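Long-range contacts in porphyranase B (Zobellia galactanivorans, PDB 3JUU), which hydrolyses the sulfated red-algal galactan porphyran at its (1->4) linkages between beta-D-galactopyranose and alpha-L-galactopyranose-6-sulfate, releasing mostly disaccharides: residues S34-G39 with W269-Q274; Y110-K115 with T265-V270; S123-I128 with M236-V241; D200-G205 with F217-M222. One frame throughout, in Å; residues are numbered along the deposited sequence.

Contact 1. Residues S34-G39 with W269-Q274. With SO4 (sulfate ion), chain D.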
# COMPACT_ATOMS: atom_id res chain seq x y z
N SER A 34 9.03 -2.46 -10.48
CA SER A 34 9.68 -3.34 -9.56
C SER A 34 11.01 -2.69 -9.10
O SER A 34 11.62 -1.99 -9.87
CB SER A 34 9.97 -4.71 -10.21
OG SER A 34 8.74 -5.28 -10.68
N ASP A 35 11.41 -2.94 -7.88
CA ASP A 35 12.65 -2.32 -7.34
C ASP A 35 13.10 -3.11 -6.14
O ASP A 35 12.29 -3.47 -5.24
CB ASP A 35 12.39 -0.85 -6.95
CG ASP A 35 13.67 0.04 -7.08
OD1 ASP A 35 14.75 -0.51 -6.87
OD2 ASP A 35 13.51 1.26 -7.34
N GLU A 36 14.41 -3.43 -6.11
CA GLU A 36 15.04 -4.09 -4.96
C GLU A 36 15.57 -3.01 -4.00
O GLU A 36 15.90 -3.33 -2.87
CB GLU A 36 16.22 -4.98 -5.43
CG GLU A 36 15.80 -6.15 -6.29
CD GLU A 36 14.83 -7.08 -5.55
OE1 GLU A 36 15.14 -7.51 -4.42
OE2 GLU A 36 13.76 -7.40 -6.11
N PHE A 37 15.57 -1.76 -4.45
CA PHE A 37 15.95 -0.60 -3.56
C PHE A 37 17.41 -0.69 -3.09
O PHE A 37 17.71 -0.34 -1.93
CB PHE A 37 15.03 -0.47 -2.33
CG PHE A 37 13.61 -0.27 -2.73
CD1 PHE A 37 13.23 0.87 -3.44
CD2 PHE A 37 12.64 -1.23 -2.38
CE1 PHE A 37 11.90 1.06 -3.84
CE2 PHE A 37 11.30 -1.02 -2.81
CZ PHE A 37 10.94 0.12 -3.51
N GLU A 38 18.27 -1.08 -4.04
CA GLU A 38 19.73 -1.14 -3.79
C GLU A 38 20.23 0.27 -4.01
O GLU A 38 19.60 1.05 -4.72
CB GLU A 38 20.39 -2.14 -4.77
CG GLU A 38 20.21 -3.60 -4.39
CD GLU A 38 20.84 -3.98 -3.06
OE1 GLU A 38 20.52 -5.07 -2.57
OE2 GLU A 38 21.66 -3.23 -2.47
N GLY A 39 21.36 0.63 -3.42
CA GLY A 39 21.88 1.97 -3.67
C GLY A 39 21.60 2.93 -2.52
O GLY A 39 21.19 2.51 -1.40
N TRP A 269 11.66 -5.04 -0.85
CA TRP A 269 11.56 -5.01 -2.27
C TRP A 269 10.10 -4.88 -2.64
O TRP A 269 9.23 -5.17 -1.77
CB TRP A 269 12.17 -6.30 -2.87
CG TRP A 269 11.85 -7.60 -2.19
CD1 TRP A 269 12.70 -8.34 -1.39
CD2 TRP A 269 10.65 -8.43 -2.36
NE1 TRP A 269 12.10 -9.54 -1.04
CE2 TRP A 269 10.84 -9.59 -1.59
CE3 TRP A 269 9.42 -8.25 -3.04
CZ2 TRP A 269 9.83 -10.62 -1.47
CZ3 TRP A 269 8.42 -9.27 -2.92
CH2 TRP A 269 8.65 -10.43 -2.16
N VAL A 270 9.86 -4.45 -3.88
CA VAL A 270 8.52 -4.49 -4.51
C VAL A 270 8.71 -5.13 -5.86
O VAL A 270 9.60 -4.72 -6.63
CB VAL A 270 7.94 -3.09 -4.72
CG1 VAL A 270 6.63 -3.16 -5.57
CG2 VAL A 270 7.59 -2.47 -3.40
N ARG A 271 7.91 -6.16 -6.17
CA ARG A 271 8.09 -6.87 -7.45
C ARG A 271 6.73 -7.00 -8.05
O ARG A 271 5.80 -7.50 -7.38
CB ARG A 271 8.72 -8.29 -7.16
CG ARG A 271 10.11 -8.14 -6.51
CD ARG A 271 10.70 -9.50 -6.12
NE ARG A 271 12.04 -9.36 -5.51
CZ ARG A 271 12.59 -10.31 -4.76
NH1 ARG A 271 11.86 -11.40 -4.45
NH2 ARG A 271 13.78 -10.12 -4.19
N SER A 272 6.64 -6.63 -9.31
CA SER A 272 5.39 -6.63 -10.06
C SER A 272 5.60 -7.52 -11.29
O SER A 272 6.69 -7.53 -11.88
CB SER A 272 5.14 -5.20 -10.47
OG SER A 272 4.98 -4.37 -9.34
N TRP A 273 4.58 -8.30 -11.64
CA TRP A 273 4.75 -9.39 -12.64
C TRP A 273 3.51 -9.49 -13.48
O TRP A 273 2.40 -9.22 -13.01
CB TRP A 273 4.92 -10.76 -11.93
CG TRP A 273 5.93 -10.86 -10.78
CD1 TRP A 273 5.75 -10.47 -9.44
CD2 TRP A 273 7.23 -11.42 -10.85
NE1 TRP A 273 6.88 -10.75 -8.71
CE2 TRP A 273 7.80 -11.34 -9.54
CE3 TRP A 273 8.00 -11.98 -11.92
CZ2 TRP A 273 9.09 -11.82 -9.25
CZ3 TRP A 273 9.29 -12.43 -11.63
CH2 TRP A 273 9.82 -12.36 -10.31
N GLN A 274 3.71 -9.85 -14.75
CA GLN A 274 2.64 -10.25 -15.66
C GLN A 274 2.74 -11.78 -15.87
O GLN A 274 3.85 -12.37 -15.83
CB GLN A 274 2.85 -9.63 -17.02
CG GLN A 274 2.47 -8.20 -17.17
CD GLN A 274 2.88 -7.67 -18.56
OE1 GLN A 274 3.69 -8.30 -19.25
NE2 GLN A 274 2.29 -6.55 -18.98
S SO4 D . 14.26 -12.55 -1.65
O1 SO4 D . 14.98 -13.80 -1.44
O2 SO4 D . 15.15 -11.56 -2.27
O3 SO4 D . 13.12 -12.84 -2.52
O4 SO4 D . 13.79 -12.07 -0.33
O HOH W 1 12.36 -5.90 -7.74
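Asp-35 and Val-270 make a single antiparallel bridge, Asp-35 N donating to Val-270 O (2.8 Å) and Val-270 N answering to Asp-35 O, which fastens a loop to strand 264-276. Ser-34 extends the pairing: its OG accepts from Ser-272 N at 2.8 Å while also bonding to Ile-30 O. Arg-271 grips Glu-36 side-on in a salt bridge. Arg-271 NE meets the syn lone pair of Glu-36 OE2 (2.7 Å) and NH2 of the arginine meets OE1 of the glutamate (3.0 Å), the carboxylate and guanidinium planes 30° apart. The arginine, extended from CG to NE, lays its guanidinium over one face of the Trp-269 indole in a cation-pi contact. Its NH1 reaches sulfate O3 (2.7 Å) and its NH2 sulfate O2, while Trp-269 NE1 and His-13 also donate to this ion. On the loop, Asp-35 OD1 closes an Asx turn with Phe-37 N, and the Phe-37 ring brings CE2 to Val-270 CG2 (4.0 Å). With a carboxylate and an anion at its edges and an indole beneath, the guanidinium probably has little freedom to rotate; the sulfate, probably from the crystallisation liquor, is consistent with a spot that can accept an anion.

Contact 2. Residues Y110-K115 with T265-V270. With SO4 (sulfate ion), chain D.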
# COMPACT_ATOMS: atom_id res chain seq x y z
N TYR A 110 1.38 -8.59 -7.73
CA TYR A 110 2.12 -7.46 -7.14
C TYR A 110 2.40 -7.82 -5.75
O TYR A 110 1.44 -8.13 -4.98
CB TYR A 110 1.23 -6.20 -7.15
CG TYR A 110 0.88 -5.80 -8.55
CD1 TYR A 110 1.69 -4.85 -9.22
CD2 TYR A 110 -0.21 -6.37 -9.24
CE1 TYR A 110 1.40 -4.50 -10.55
CE2 TYR A 110 -0.47 -6.03 -10.52
CZ TYR A 110 0.35 -5.10 -11.19
OH TYR A 110 0.06 -4.73 -12.49
N GLU A 111 3.68 -7.77 -5.36
CA GLU A 111 4.02 -8.23 -4.02
C GLU A 111 5.11 -7.33 -3.42
O GLU A 111 5.90 -6.75 -4.15
CB GLU A 111 4.53 -9.68 -4.06
CG GLU A 111 5.54 -9.93 -5.23
CD GLU A 111 6.30 -11.22 -5.14
OE1 GLU A 111 5.96 -12.05 -4.26
OE2 GLU A 111 7.31 -11.34 -5.91
N CYS A 112 5.16 -7.21 -2.08
CA CYS A 112 6.29 -6.56 -1.43
C CYS A 112 6.64 -7.33 -0.16
O CYS A 112 5.83 -8.14 0.35
CB CYS A 112 5.92 -5.07 -1.13
SG CYS A 112 4.88 -4.90 0.39
N GLU A 113 7.84 -7.10 0.39
CA GLU A 113 8.19 -7.64 1.65
C GLU A 113 8.33 -6.45 2.59
O GLU A 113 9.23 -5.62 2.38
CB GLU A 113 9.55 -8.42 1.58
CG GLU A 113 9.89 -9.09 2.90
CD GLU A 113 11.06 -10.03 2.73
OE1 GLU A 113 12.18 -9.56 2.49
OE2 GLU A 113 10.86 -11.24 2.78
N MET A 114 7.48 -6.40 3.62
CA MET A 114 7.38 -5.16 4.41
C MET A 114 7.37 -5.51 5.89
O MET A 114 6.71 -6.51 6.32
CB MET A 114 6.10 -4.38 3.98
CG MET A 114 5.83 -3.01 4.68
SD MET A 114 4.09 -2.41 4.63
CE MET A 114 4.53 -3.19 6.08
N LYS A 115 8.02 -4.66 6.68
CA LYS A 115 7.83 -4.69 8.12
C LYS A 115 7.21 -3.35 8.51
O LYS A 115 7.71 -2.27 8.09
CB LYS A 115 9.18 -4.93 8.84
CG LYS A 115 9.10 -4.73 10.33
CD LYS A 115 10.50 -4.75 11.04
CE LYS A 115 11.10 -6.06 11.17
NZ LYS A 115 12.48 -5.78 11.76
N THR A 265 8.85 2.25 8.41
CA THR A 265 8.21 1.12 7.68
C THR A 265 9.25 0.74 6.64
O THR A 265 9.73 1.60 5.93
CB THR A 265 6.91 1.65 6.97
OG1 THR A 265 6.00 2.06 8.00
CG2 THR A 265 6.33 0.46 6.14
N THR A 266 9.65 -0.53 6.60
CA THR A 266 10.75 -0.93 5.71
C THR A 266 10.22 -1.91 4.65
O THR A 266 9.56 -2.89 5.03
CB THR A 266 11.83 -1.64 6.55
OG1 THR A 266 12.29 -0.77 7.63
CG2 THR A 266 13.02 -2.10 5.63
N TYR A 267 10.48 -1.63 3.37
CA TYR A 267 10.12 -2.53 2.27
C TYR A 267 11.43 -3.05 1.73
O TYR A 267 12.21 -2.25 1.22
CB TYR A 267 9.38 -1.78 1.18
CG TYR A 267 8.14 -1.03 1.67
CD1 TYR A 267 6.84 -1.56 1.44
CD2 TYR A 267 8.24 0.20 2.34
CE1 TYR A 267 5.69 -0.83 1.87
CE2 TYR A 267 7.11 0.89 2.80
CZ TYR A 267 5.85 0.38 2.57
OH TYR A 267 4.72 1.04 2.98
N ASN A 268 11.69 -4.36 1.88
CA ASN A 268 12.91 -4.95 1.26
C ASN A 268 12.86 -4.95 -0.27
O ASN A 268 13.89 -4.81 -0.94
CB ASN A 268 13.25 -6.34 1.82
CG ASN A 268 13.69 -6.30 3.24
OD1 ASN A 268 14.19 -5.27 3.73
ND2 ASN A 268 13.53 -7.43 3.94
N TRP A 269 11.66 -5.04 -0.85
CA TRP A 269 11.56 -5.01 -2.27
C TRP A 269 10.10 -4.88 -2.64
O TRP A 269 9.23 -5.17 -1.77
CB TRP A 269 12.17 -6.30 -2.87
CG TRP A 269 11.85 -7.60 -2.19
CD1 TRP A 269 12.70 -8.34 -1.39
CD2 TRP A 269 10.65 -8.43 -2.36
NE1 TRP A 269 12.10 -9.54 -1.04
CE2 TRP A 269 10.84 -9.59 -1.59
CE3 TRP A 269 9.42 -8.25 -3.04
CZ2 TRP A 269 9.83 -10.62 -1.47
CZ3 TRP A 269 8.42 -9.27 -2.92
CH2 TRP A 269 8.65 -10.43 -2.16
N VAL A 270 9.86 -4.45 -3.88
CA VAL A 270 8.52 -4.49 -4.51
C VAL A 270 8.71 -5.13 -5.86
O VAL A 270 9.60 -4.72 -6.63
CB VAL A 270 7.94 -3.09 -4.72
CG1 VAL A 270 6.63 -3.16 -5.57
CG2 VAL A 270 7.59 -2.47 -3.40
S SO4 D . 14.26 -12.55 -1.65
O1 SO4 D . 14.98 -13.80 -1.44
O2 SO4 D . 15.15 -11.56 -2.27
O3 SO4 D . 13.12 -12.84 -2.52
O4 SO4 D . 13.79 -12.07 -0.33
O HOH W 2 14.30 -10.71 1.35
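The indole of Trp-269 has Glu-113 CB over one face, a CH-pi contact 3.9 Å from the centroid of the five-membered ring, on the opposite face to Arg-271. A water lies at the indole edge, and Glu-111 CD comes obliquely to CZ3 of Trp-269 (3.6 Å), its carboxylate oxygens bonded to Trp-273 and His-13. The Tyr-267 ring carries Met-114 CG over one face, 3.9 Å from its centroid, with SD slanting across the same ring as a Met-aromatic contact. Cys-112 SG sits at the tyrosine's edge, 4.0 Å from CD1, and the phenol hydroxyl bonds to Thr-124 O. Glu-113, with CG anti to the backbone N (chi1 -176°), stretches past the indole until OE1 takes a bond from Asn-268 ND2 (2.9 Å), arriving 36° above the carboxylate plane. The water donates to OE1 of Glu-113 (2.7 Å). Backbone bonds in both directions join Lys-115 to Thr-266, before the chain turns a corner at Asn-268. Cys-112, Met-114, Tyr-267 and Val-270 share one face of the antiparallel pair and pack against strands 122-128 and 237-242, while Lys-115 and Thr-266 point to the other, an arrangement typical of the jelly-roll beta-sandwich of glycoside hydrolase family 16.

Contact 3. Residues S123-I128 with M236-V241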
# COMPACT_ATOMS: atom_id res chain seq x y z
N SER A 123 1.22 1.64 7.75
CA SER A 123 2.20 1.05 6.83
C SER A 123 1.41 0.31 5.75
O SER A 123 0.61 -0.54 6.12
CB SER A 123 3.02 0.01 7.58
OG SER A 123 3.80 0.64 8.59
N THR A 124 1.53 0.71 4.47
CA THR A 124 0.56 0.27 3.48
C THR A 124 1.22 -0.12 2.18
O THR A 124 2.38 0.34 1.84
CB THR A 124 -0.48 1.38 3.19
OG1 THR A 124 0.14 2.49 2.50
CG2 THR A 124 -1.17 1.91 4.51
N PHE A 125 0.49 -0.90 1.41
CA PHE A 125 0.96 -1.30 0.08
C PHE A 125 -0.33 -1.52 -0.74
O PHE A 125 -1.20 -2.32 -0.27
CB PHE A 125 1.68 -2.64 0.21
CG PHE A 125 2.20 -3.19 -1.10
CD1 PHE A 125 2.95 -2.38 -1.99
CD2 PHE A 125 1.93 -4.54 -1.48
CE1 PHE A 125 3.44 -2.92 -3.21
CE2 PHE A 125 2.44 -5.09 -2.69
CZ PHE A 125 3.14 -4.30 -3.58
N TRP A 126 -0.49 -0.79 -1.85
CA TRP A 126 -1.81 -0.74 -2.54
C TRP A 126 -1.69 -0.25 -3.97
O TRP A 126 -0.57 0.18 -4.39
CB TRP A 126 -2.88 0.03 -1.72
CG TRP A 126 -2.48 1.45 -1.22
CD1 TRP A 126 -1.56 1.70 -0.23
CD2 TRP A 126 -2.96 2.71 -1.68
NE1 TRP A 126 -1.49 3.09 -0.02
CE2 TRP A 126 -2.34 3.72 -0.88
CE3 TRP A 126 -3.94 3.10 -2.63
CZ2 TRP A 126 -2.54 5.11 -1.08
CZ3 TRP A 126 -4.21 4.49 -2.81
CH2 TRP A 126 -3.51 5.50 -2.01
N LEU A 127 -2.82 -0.32 -4.69
CA LEU A 127 -2.88 0.09 -6.11
C LEU A 127 -4.05 1.01 -6.21
O LEU A 127 -5.08 0.77 -5.55
CB LEU A 127 -3.21 -1.18 -6.99
CG LEU A 127 -1.96 -2.09 -7.17
CD1 LEU A 127 -2.29 -3.59 -7.45
CD2 LEU A 127 -1.13 -1.52 -8.32
N ILE A 128 -3.97 2.03 -7.05
CA ILE A 128 -5.16 2.85 -7.32
C ILE A 128 -5.05 3.29 -8.78
O ILE A 128 -3.97 3.45 -9.30
CB ILE A 128 -5.29 4.02 -6.24
CG1 ILE A 128 -6.64 4.75 -6.35
CG2 ILE A 128 -4.09 5.04 -6.40
CD1 ILE A 128 -6.95 5.68 -5.25
N MET A 236 -3.68 0.71 -13.06
CA MET A 236 -3.46 1.17 -11.68
C MET A 236 -1.98 1.33 -11.40
O MET A 236 -1.14 0.81 -12.12
CB MET A 236 -4.10 0.21 -10.66
CG MET A 236 -5.63 0.41 -10.66
SD MET A 236 -6.44 -0.21 -9.14
CE MET A 236 -6.61 -1.93 -9.45
N TYR A 237 -1.67 2.09 -10.33
CA TYR A 237 -0.30 2.52 -9.97
C TYR A 237 -0.07 2.11 -8.56
O TYR A 237 -1.04 2.19 -7.75
CB TYR A 237 -0.17 4.07 -10.05
CG TYR A 237 -0.46 4.56 -11.49
CD1 TYR A 237 0.61 4.79 -12.41
CD2 TYR A 237 -1.80 4.68 -11.96
CE1 TYR A 237 0.35 5.23 -13.75
CE2 TYR A 237 -2.07 5.08 -13.29
CZ TYR A 237 -0.97 5.33 -14.17
OH TYR A 237 -1.25 5.71 -15.48
N LEU A 238 1.18 1.74 -8.25
CA LEU A 238 1.56 1.29 -6.91
C LEU A 238 1.67 2.45 -5.92
O LEU A 238 1.94 3.64 -6.30
CB LEU A 238 2.88 0.53 -6.92
CG LEU A 238 2.79 -0.87 -7.55
CD1 LEU A 238 4.22 -1.37 -7.90
CD2 LEU A 238 2.10 -1.89 -6.64
N ARG A 239 1.42 2.10 -4.67
CA ARG A 239 1.53 3.06 -3.57
C ARG A 239 2.18 2.36 -2.38
O ARG A 239 1.73 1.27 -1.97
CB ARG A 239 0.15 3.49 -3.08
CG ARG A 239 -0.69 4.24 -4.14
CD ARG A 239 -0.19 5.75 -4.24
NE ARG A 239 -0.97 6.47 -5.24
CZ ARG A 239 -0.63 6.61 -6.52
NH1 ARG A 239 0.39 5.98 -7.02
NH2 ARG A 239 -1.39 7.40 -7.29
N MET A 240 3.17 3.03 -1.76
CA MET A 240 3.68 2.61 -0.45
C MET A 240 3.62 3.91 0.40
O MET A 240 4.34 4.90 0.12
CB MET A 240 5.14 2.09 -0.57
CG MET A 240 5.26 0.69 -1.29
SD MET A 240 5.42 1.05 -3.13
CE MET A 240 7.12 1.60 -3.36
N VAL A 241 2.77 3.91 1.42
CA VAL A 241 2.38 5.19 2.05
C VAL A 241 2.34 4.98 3.54
O VAL A 241 1.86 3.94 4.06
CB VAL A 241 1.00 5.70 1.51
CG1 VAL A 241 0.43 6.89 2.38
CG2 VAL A 241 1.14 6.10 -0.00
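Arg-239 begins its course over Trp-126: CB stands 3.4 Å from the centroid of the indole's five-membered ring, a close CH-pi contact only 13° off the ring normal. CG continues over the same indole, 3.7 Å from Trp-126 CZ2. At chi2 (-79°) the chain bends, and CD passes CH2 of the indole at 4.0 Å. NE then meets Ile-128 CG2 (3.6 Å), a methyl lying over one face of the guanidinium, and also pairs with the sulfonate of a bound MES buffer molecule. At the tip NH1 turns back to Leu-238 O (2.9 Å), and NH2 forms a salt bridge with Glu-130. The backbones beneath are antiparallel neighbours, with Trp-126 opposite Arg-239 and Ile-128 opposite Tyr-237 in hydrogen-bonded pairs, in the part of the GH16 jelly roll beside strand 141-150, which carries Glu-143, the probable nucleophile. The Trp-126 side chain comes within about 4 Å of that of Glu-143. With an alanine in place of Trp-126, the aliphatic part of Arg-239 would probably lose its platform and a gap would open beside Glu-143. On the other face of the pair, the side chains of Leu-127 and Leu-238 run side by side, CD2 to CD2 at 3.7 Å, and Phe-125 crosses the same leucine obliquely. Thr-124 OG1 donates to Val-241 O (2.7 Å) and weakly accepts from Trp-126 NE1 at the indole's edge.

Contact 4. Residues D200-G205 with F217-M222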
# COMPACT_ATOMS: atom_id res chain seq x y z
N ASP A 200 7.89 -8.54 12.37
CA ASP A 200 8.58 -9.37 11.37
C ASP A 200 8.30 -8.80 10.03
O ASP A 200 7.24 -8.13 9.82
CB ASP A 200 7.99 -10.80 11.40
CG ASP A 200 7.96 -11.42 12.80
OD1 ASP A 200 9.07 -11.81 13.22
OD2 ASP A 200 6.86 -11.52 13.46
N PHE A 201 9.18 -9.10 9.06
CA PHE A 201 8.80 -8.91 7.66
C PHE A 201 7.71 -9.93 7.25
O PHE A 201 7.71 -11.07 7.71
CB PHE A 201 10.00 -9.05 6.72
CG PHE A 201 10.92 -7.86 6.77
CD1 PHE A 201 10.65 -6.76 5.97
CD2 PHE A 201 11.99 -7.83 7.65
CE1 PHE A 201 11.45 -5.60 6.01
CE2 PHE A 201 12.81 -6.70 7.71
CZ PHE A 201 12.53 -5.57 6.89
N HIS A 202 6.82 -9.51 6.35
CA HIS A 202 5.89 -10.44 5.70
C HIS A 202 5.88 -10.11 4.23
O HIS A 202 6.16 -8.97 3.82
CB HIS A 202 4.46 -10.32 6.34
CG HIS A 202 4.38 -10.84 7.75
ND1 HIS A 202 4.16 -12.18 8.04
CD2 HIS A 202 4.52 -10.20 8.95
CE1 HIS A 202 4.12 -12.33 9.37
NE2 HIS A 202 4.34 -11.15 9.93
N VAL A 203 5.52 -11.10 3.43
CA VAL A 203 5.35 -10.86 2.04
C VAL A 203 3.86 -10.67 1.75
O VAL A 203 3.09 -11.58 1.92
CB VAL A 203 5.92 -11.98 1.17
CG1 VAL A 203 5.62 -11.66 -0.31
CG2 VAL A 203 7.50 -12.05 1.34
N TYR A 204 3.47 -9.48 1.29
CA TYR A 204 2.05 -9.21 1.01
C TYR A 204 1.90 -9.19 -0.50
O TYR A 204 2.59 -8.43 -1.19
CB TYR A 204 1.70 -7.81 1.58
CG TYR A 204 1.88 -7.70 3.07
CD1 TYR A 204 0.94 -8.33 3.95
CD2 TYR A 204 2.98 -7.02 3.66
CE1 TYR A 204 1.09 -8.29 5.33
CE2 TYR A 204 3.14 -6.99 5.06
CZ TYR A 204 2.19 -7.62 5.89
OH TYR A 204 2.27 -7.51 7.28
N GLY A 205 0.94 -9.98 -1.02
CA GLY A 205 0.81 -10.12 -2.47
C GLY A 205 -0.65 -10.11 -2.90
O GLY A 205 -1.54 -10.46 -2.14
N PHE A 217 -2.44 -12.96 -1.15
CA PHE A 217 -1.48 -13.95 -0.61
C PHE A 217 -0.72 -13.32 0.52
O PHE A 217 -0.37 -12.09 0.50
CB PHE A 217 -0.42 -14.25 -1.69
CG PHE A 217 -0.94 -15.16 -2.76
CD1 PHE A 217 -0.59 -16.49 -2.74
CD2 PHE A 217 -1.85 -14.64 -3.76
CE1 PHE A 217 -1.09 -17.38 -3.70
CE2 PHE A 217 -2.32 -15.53 -4.77
CZ PHE A 217 -1.95 -16.90 -4.68
N LEU A 218 -0.40 -14.15 1.48
CA LEU A 218 0.44 -13.77 2.67
C LEU A 218 1.54 -14.77 2.84
O LEU A 218 1.26 -15.99 2.93
CB LEU A 218 -0.42 -13.68 3.97
CG LEU A 218 0.34 -13.43 5.26
CD1 LEU A 218 1.17 -12.04 5.14
CD2 LEU A 218 -0.61 -13.54 6.51
N ASP A 219 2.80 -14.30 2.80
CA ASP A 219 4.00 -15.16 3.01
C ASP A 219 3.93 -16.37 2.06
O ASP A 219 4.17 -17.51 2.47
CB ASP A 219 4.08 -15.59 4.46
CG ASP A 219 4.22 -14.38 5.38
OD1 ASP A 219 4.92 -13.44 4.90
OD2 ASP A 219 3.67 -14.42 6.50
N GLY A 220 3.49 -16.08 0.84
CA GLY A 220 3.53 -17.08 -0.22
C GLY A 220 2.40 -18.03 -0.20
O GLY A 220 2.43 -19.07 -0.90
N LYS A 221 1.36 -17.72 0.55
CA LYS A 221 0.17 -18.61 0.64
C LYS A 221 -1.12 -17.87 0.32
O LYS A 221 -1.38 -16.78 0.88
CB LYS A 221 0.06 -19.19 2.05
CG LYS A 221 1.16 -20.21 2.41
CD LYS A 221 1.20 -20.53 3.93
CE LYS A 221 2.05 -19.45 4.65
NZ LYS A 221 1.70 -19.03 6.07
N MET A 222 -1.99 -18.48 -0.49
CA MET A 222 -3.26 -17.83 -0.82
C MET A 222 -4.12 -17.71 0.43
O MET A 222 -4.29 -18.72 1.16
CB MET A 222 -4.02 -18.68 -1.84
CG MET A 222 -5.33 -18.02 -2.20
SD MET A 222 -6.30 -19.05 -3.34
CE MET A 222 -7.95 -18.24 -3.29
O HOH W 3 2.68 -13.49 -0.36
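The carboxylate of Asp-219 meets the imidazole of His-202 at its edge, the two planes nearly coplanar at 28°. ND1 of His-202 donates to OD2 of Asp-219 (2.8 Å) in a nearly straight bond that uses the syn lone pair and lies in the imidazole plane. The other carboxylate oxygen, Asp-219 OD1, accepts head-on from Val-203 N, also at 2.8 Å. Asp-219 N in turn donates to Val-203 O (2.9 Å), and a water bridges that carbonyl to Gly-220 N. The aspartate's CG lies anti to its carbonyl carbon (chi1 -61°), which turns the carboxylate toward His-202 and the backbone N of Val-203. With an alanine here, Val-203 N and His-202 ND1 would probably both lose this acceptor, leaving the imidazole freer to turn. Beyond this polar pair, Tyr-204 and Leu-218 run side by side and point the same way. Leu-218 CD1 slants against Tyr-204 at CE1 (3.8 Å) and also reaches His-202 CB (3.9 Å), and Leu-193 touches all three side chains. On the opposite face Gly-205 pairs with Phe-217 through backbone bonds in both directions. The Phe-217 ring leads away to meet Phe-14 and Tyr-109 edge-to-face. Asp-219 and Gly-220 take the two central positions of a type I' turn, both with positive phi, and Leu-218 and Lys-221 exchange backbone bonds across it. This is the tight two-residue beta hairpin, here joining strands 213-218 and 221-226 in an antiparallel meander that starts at strand 202-210.

Contacts 1 and 2 follow one another along strand 264-276, overlapping at Trp-269 and Val-270 and meeting one sulfate, their centres about 9 Å apart. Strand 108-115 carries the arrangement onward: Cys-112 O accepts from Tyr-204 N (2.9 Å), tying contact 2 to contact 4. Contact 3, whose centre is about 3 Å from the centre of the molecule, packs against the inward face of these strands, where Val-270 meets Leu-238 and Tyr-267 OH reaches Thr-124 O (2.7 Å). Its Thr-124 side chain lies about 4 Å from that of Glu-243, a probable substrate-binding residue, whereas those of Tyr-267 and Tyr-204 stay about 8 and 9 Å from those of Glu-243 and of Glu-148, the probable proton donor.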